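Local coordinates for protein twin-arginine translocation pathway signal (Rhodoferax ferrireducens, PDB 5IM2) that probably binds small carboxylates such as benzoate outside the cytoplasm and delivers them to a TRAP-type transporter, at residues 194-199 / 340-345; 334-339 / 352-357. All blocks are in the same frame, centred on the assembly; numbering follows the deposited sequence.

How the interactions relate
Interactions 1 and 2 share helix 334-345, and their centres lie about 9 Å apart. In interaction 1 its later part, residues 340-345, meets the start of helix 196-205. In interaction 2 its earlier part, residues 334-339, packs on helix 350-367. The two contacts touch each other. Gln197 packs on Trp339, with NE2 of Gln197 3.6 Å from CD1 of Trp339, and Val340 packs on Leu354, with Val340 CG2 4.0 Å from Leu354 CD2. The benzoate lies beside the first residue of segment 194-199, Pro194, which lines the pocket. Interaction 2 contains none of the pocket residues.

Interaction 1: residues 194-199 / 340-345; sequences PTRQVT and VEDMNQ. With BEZ (benzoic acid), chain B.
Arg196, in the first turn of helix 196-205, and Asp342, near the end of helix 334-345, meet by their side chains alone: their CA atoms are 12.6 Å apart. The Arg196 chain runs straight from CG to NE and spans most of this gap. Asp342 reaches back from the opposite direction, its CG anti to the backbone N (chi1 -173°). The result is a salt bridge, with Arg196 NH2 2.8 Å from Asp342 OD2. The N-H...O angle is 161°. OD2 lies at the edge of the guanidinium and in its plane, and the nitrogen comes in nearly along the C-O axis of OD2. The two planes are 66° apart. A water bridges the other two ends, accepting from Arg196 NH1 at 2.8 Å and donating to Asp342 OD1 at 3.0 Å. Met343 folds back at chi2 and chi3, which brings its CE to the guanidinium edge, 4.1 Å from Arg196 NH2. Both charges have second partners: Glu127 takes Arg196 NE, and Arg346 binds Asp342 OD2. The guanidinium is therefore gripped by two carboxylates, which probably fixes its rotation. Thr195 is the N-cap residue, and its OG1 is hydrogen-bonded to Glu130. Just before it, Pro194 CB lies 3.7 Å from O1 of the benzoate, whose carboxylate is hydrogen-bonded to Arg192 and Tyr118. The salt bridge lies apart from this site and links the start of helix 196-205 to helix 334-345. An arginine that binds the ligand carboxylate, here Arg192 on strand 190-193, is characteristic of DctP-family TRAP solute-binding proteins.

Interaction 2: residues 334-339 / 352-357; sequences VVEVAW and QLLTTA
Trp339 meets Leu353 and Leu354 by apolar contact. The far corner of its six-membered ring does the touching. CH2 of Trp339 is 3.8 Å from CB of Leu353, which abuts the rim of the ring, close to its plane. CZ3 of Trp339 comes within 4.2 Å of CB of Leu354. With CG anti to the backbone N (chi1 -180°) and the ring turned broadside to the CA-CB bond (chi2 86°), the six-membered ring points at helix 350-367. Separately, the CD2 methyl of Leu354 makes a van der Waals contact with the Glu336 carboxylate, 4.1 Å from its CD. The two chains run roughly perpendicular.

The segments belong to two consecutive helices joined by a short turn, in the C-terminal part of this periplasmic-binding-type fold. The segment axes approach to 11.1 Å at an angle of 129°, so these segments run neither parallel nor antiparallel. The nearest CA atoms are those of Glu336 and Leu354, 8.3 Å apart.

No hydrogen bond joins the two segments. The polar end of Glu336 turns to Arg358, one turn beyond Leu354, in a salt bridge that ties the same helices. Trp339 NE1 makes a weak hydrogen bond to the carbonyl oxygen of Pro124, and the indole also touches Tyr148 of helix 138-152. With an alanine here the indole is gone, which would probably open a gap beside Leu353 and Leu354 and cost the Pro124 carbonyl its weak bond.

Interaction 1: residues 194-199 / 340-345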
# COMPACT_ATOMS: atom_id res chain seq x y z
N PRO A 194 6.17 -6.61 0.45
CA PRO A 194 6.05 -5.61 1.51
C PRO A 194 5.43 -6.11 2.82
O PRO A 194 5.71 -5.52 3.88
CB PRO A 194 5.15 -4.55 0.86
CG PRO A 194 4.27 -5.34 -0.12
CD PRO A 194 5.20 -6.41 -0.64
N THR A 195 4.60 -7.15 2.77
CA THR A 195 3.84 -7.61 3.92
C THR A 195 3.75 -9.14 3.90
O THR A 195 3.95 -9.77 2.85
CB THR A 195 2.43 -7.06 3.88
OG1 THR A 195 1.76 -7.69 2.78
CG2 THR A 195 2.44 -5.55 3.69
N ARG A 196 3.33 -9.73 5.02
CA ARG A 196 3.25 -11.20 5.11
C ARG A 196 2.24 -11.80 4.11
O ARG A 196 2.45 -12.91 3.63
CB ARG A 196 2.92 -11.62 6.54
CG ARG A 196 1.47 -11.52 6.93
CD ARG A 196 1.17 -12.16 8.29
NE ARG A 196 -0.25 -12.09 8.60
CZ ARG A 196 -0.92 -12.94 9.38
NH1 ARG A 196 -0.29 -13.97 9.96
NH2 ARG A 196 -2.22 -12.77 9.58
N GLN A 197 1.13 -11.12 3.78
CA GLN A 197 0.25 -11.77 2.81
C GLN A 197 0.88 -11.79 1.43
O GLN A 197 0.63 -12.72 0.67
CB GLN A 197 -1.14 -11.10 2.72
CG GLN A 197 -2.08 -11.41 3.85
CD GLN A 197 -2.09 -12.84 4.29
OE1 GLN A 197 -2.10 -13.76 3.46
NE2 GLN A 197 -2.14 -13.04 5.59
N VAL A 198 1.67 -10.78 1.06
CA VAL A 198 2.29 -10.83 -0.26
C VAL A 198 3.43 -11.85 -0.27
O VAL A 198 3.62 -12.57 -1.25
CB VAL A 198 2.77 -9.43 -0.66
CG1 VAL A 198 3.34 -9.42 -2.07
CG2 VAL A 198 1.61 -8.44 -0.54
N THR A 199 4.18 -11.94 0.84
CA THR A 199 5.27 -12.94 0.88
C THR A 199 4.71 -14.35 0.94
O THR A 199 5.30 -15.27 0.34
CB THR A 199 6.24 -12.69 2.04
OG1 THR A 199 5.55 -12.74 3.29
CG2 THR A 199 6.97 -11.38 1.88
N VAL A 340 -8.63 -16.81 5.98
CA VAL A 340 -9.90 -17.01 6.67
C VAL A 340 -9.69 -17.86 7.91
O VAL A 340 -10.21 -17.55 9.00
CB VAL A 340 -10.92 -17.63 5.70
CG1 VAL A 340 -12.12 -18.26 6.47
CG2 VAL A 340 -11.38 -16.57 4.71
N GLU A 341 -8.91 -18.93 7.79
CA GLU A 341 -8.66 -19.79 8.93
C GLU A 341 -7.90 -19.04 10.03
O GLU A 341 -8.21 -19.19 11.23
CB GLU A 341 -7.90 -21.02 8.45
CG GLU A 341 -7.77 -22.14 9.45
CD GLU A 341 -7.30 -23.44 8.82
OE1 GLU A 341 -6.94 -23.41 7.62
OE2 GLU A 341 -7.30 -24.48 9.51
N ASP A 342 -6.91 -18.23 9.66
CA ASP A 342 -6.18 -17.42 10.64
C ASP A 342 -7.09 -16.43 11.34
O ASP A 342 -6.94 -16.19 12.56
CB ASP A 342 -5.02 -16.68 9.96
CG ASP A 342 -4.15 -15.97 10.95
OD1 ASP A 342 -3.82 -16.59 11.99
OD2 ASP A 342 -3.79 -14.80 10.71
N MET A 343 -8.03 -15.80 10.61
CA MET A 343 -8.96 -14.87 11.25
C MET A 343 -9.87 -15.61 12.23
O MET A 343 -10.14 -15.12 13.33
CB MET A 343 -9.80 -14.13 10.21
CG MET A 343 -9.01 -13.17 9.28
SD MET A 343 -7.89 -12.01 10.10
CE MET A 343 -6.36 -12.89 9.79
N ASN A 344 -10.36 -16.78 11.85
CA ASN A 344 -11.20 -17.55 12.76
C ASN A 344 -10.45 -17.88 14.04
O ASN A 344 -11.01 -17.80 15.14
CB ASN A 344 -11.67 -18.85 12.10
CG ASN A 344 -12.65 -18.63 10.97
OD1 ASN A 344 -13.31 -17.59 10.87
ND2 ASN A 344 -12.76 -19.63 10.10
N GLN A 345 -9.18 -18.29 13.93
CA GLN A 345 -8.40 -18.58 15.12
C GLN A 345 -8.16 -17.34 15.98
O GLN A 345 -7.91 -17.48 17.18
CB GLN A 345 -7.05 -19.19 14.72
CG GLN A 345 -7.16 -20.66 14.34
CD GLN A 345 -6.19 -21.06 13.25
OE1 GLN A 345 -5.20 -20.38 12.99
NE2 GLN A 345 -6.48 -22.18 12.60
C BEZ B . 5.95 -1.00 -0.93
O1 BEZ B . 5.80 -2.01 -1.69
O2 BEZ B . 6.54 -1.15 0.16
C1 BEZ B . 5.46 0.34 -1.37
C2 BEZ B . 5.61 1.44 -0.52
C3 BEZ B . 5.17 2.69 -0.96
C4 BEZ B . 4.57 2.82 -2.20
C5 BEZ B . 4.40 1.72 -3.02
C6 BEZ B . 4.85 0.47 -2.60
O HOH W 1 -1.04 -15.41 12.23

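Interaction 2: residues 334-339 / 352-357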
# COMPACT_ATOMS: atom_id res chain seq x y z
N VAL A 334 -4.83 -20.87 -2.31
CA VAL A 334 -4.89 -21.26 -0.92
C VAL A 334 -4.65 -20.08 0.01
O VAL A 334 -4.98 -20.16 1.19
CB VAL A 334 -3.88 -22.40 -0.65
CG1 VAL A 334 -2.50 -21.99 -1.07
CG2 VAL A 334 -3.91 -22.80 0.82
N VAL A 335 -4.08 -18.97 -0.49
CA VAL A 335 -3.72 -17.88 0.40
C VAL A 335 -4.95 -17.34 1.11
O VAL A 335 -4.90 -17.06 2.31
CB VAL A 335 -2.98 -16.74 -0.34
CG1 VAL A 335 -2.62 -15.62 0.63
CG2 VAL A 335 -1.71 -17.25 -0.96
N GLU A 336 -6.05 -17.13 0.38
CA GLU A 336 -7.25 -16.58 1.03
C GLU A 336 -7.90 -17.60 1.96
O GLU A 336 -8.48 -17.20 2.97
CB GLU A 336 -8.27 -16.10 -0.02
CG GLU A 336 -9.01 -17.18 -0.71
CD GLU A 336 -10.04 -16.61 -1.66
OE1 GLU A 336 -9.84 -15.46 -2.12
OE2 GLU A 336 -11.04 -17.30 -1.94
N VAL A 337 -7.84 -18.89 1.63
CA VAL A 337 -8.34 -19.94 2.52
C VAL A 337 -7.59 -19.93 3.85
O VAL A 337 -8.18 -19.99 4.94
CB VAL A 337 -8.22 -21.31 1.81
CG1 VAL A 337 -8.45 -22.45 2.79
CG2 VAL A 337 -9.23 -21.34 0.67
N ALA A 338 -6.26 -19.83 3.78
CA ALA A 338 -5.46 -19.76 4.99
C ALA A 338 -5.72 -18.49 5.80
O ALA A 338 -5.64 -18.51 7.04
CB ALA A 338 -3.98 -19.85 4.62
N TRP A 339 -5.98 -17.36 5.13
CA TRP A 339 -6.28 -16.12 5.84
C TRP A 339 -7.60 -16.23 6.61
O TRP A 339 -7.69 -15.79 7.76
CB TRP A 339 -6.30 -14.97 4.84
CG TRP A 339 -6.59 -13.63 5.47
CD1 TRP A 339 -5.69 -12.79 6.03
CD2 TRP A 339 -7.88 -13.01 5.63
NE1 TRP A 339 -6.32 -11.69 6.56
CE2 TRP A 339 -7.66 -11.79 6.33
CE3 TRP A 339 -9.19 -13.37 5.28
CZ2 TRP A 339 -8.71 -10.92 6.67
CZ3 TRP A 339 -10.23 -12.51 5.62
CH2 TRP A 339 -9.97 -11.29 6.32
N GLN A 352 -17.05 -14.04 6.97
CA GLN A 352 -17.80 -12.79 6.80
C GLN A 352 -16.89 -11.68 6.30
O GLN A 352 -17.29 -10.89 5.45
CB GLN A 352 -18.47 -12.37 8.11
CG GLN A 352 -19.32 -11.09 8.01
CD GLN A 352 -20.51 -11.25 7.10
OE1 GLN A 352 -21.37 -12.12 7.33
NE2 GLN A 352 -20.57 -10.43 6.05
N LEU A 353 -15.66 -11.59 6.83
CA LEU A 353 -14.79 -10.48 6.43
C LEU A 353 -14.44 -10.55 4.95
O LEU A 353 -14.40 -9.53 4.25
CB LEU A 353 -13.52 -10.48 7.27
CG LEU A 353 -13.74 -10.16 8.76
CD1 LEU A 353 -12.47 -10.43 9.49
CD2 LEU A 353 -14.23 -8.69 9.01
N LEU A 354 -14.18 -11.75 4.44
CA LEU A 354 -13.81 -11.88 3.04
C LEU A 354 -15.01 -11.63 2.13
O LEU A 354 -14.87 -10.97 1.08
CB LEU A 354 -13.22 -13.26 2.79
CG LEU A 354 -12.86 -13.59 1.34
CD1 LEU A 354 -11.78 -12.68 0.82
CD2 LEU A 354 -12.42 -15.04 1.22
N THR A 355 -16.18 -12.12 2.53
CA THR A 355 -17.43 -11.88 1.82
C THR A 355 -17.73 -10.39 1.74
O THR A 355 -18.05 -9.85 0.67
CB THR A 355 -18.56 -12.66 2.50
OG1 THR A 355 -18.27 -14.06 2.44
CG2 THR A 355 -19.90 -12.45 1.84
N THR A 356 -17.59 -9.69 2.87
CA THR A 356 -17.84 -8.26 2.87
C THR A 356 -16.84 -7.56 1.97
O THR A 356 -17.22 -6.66 1.21
CB THR A 356 -17.81 -7.74 4.32
OG1 THR A 356 -18.97 -8.23 5.04
CG2 THR A 356 -17.76 -6.25 4.39
N ALA A 357 -15.55 -7.93 2.07
CA ALA A 357 -14.54 -7.20 1.30
C ALA A 357 -14.83 -7.28 -0.20
O ALA A 357 -14.75 -6.27 -0.92
CB ALA A 357 -13.15 -7.73 1.62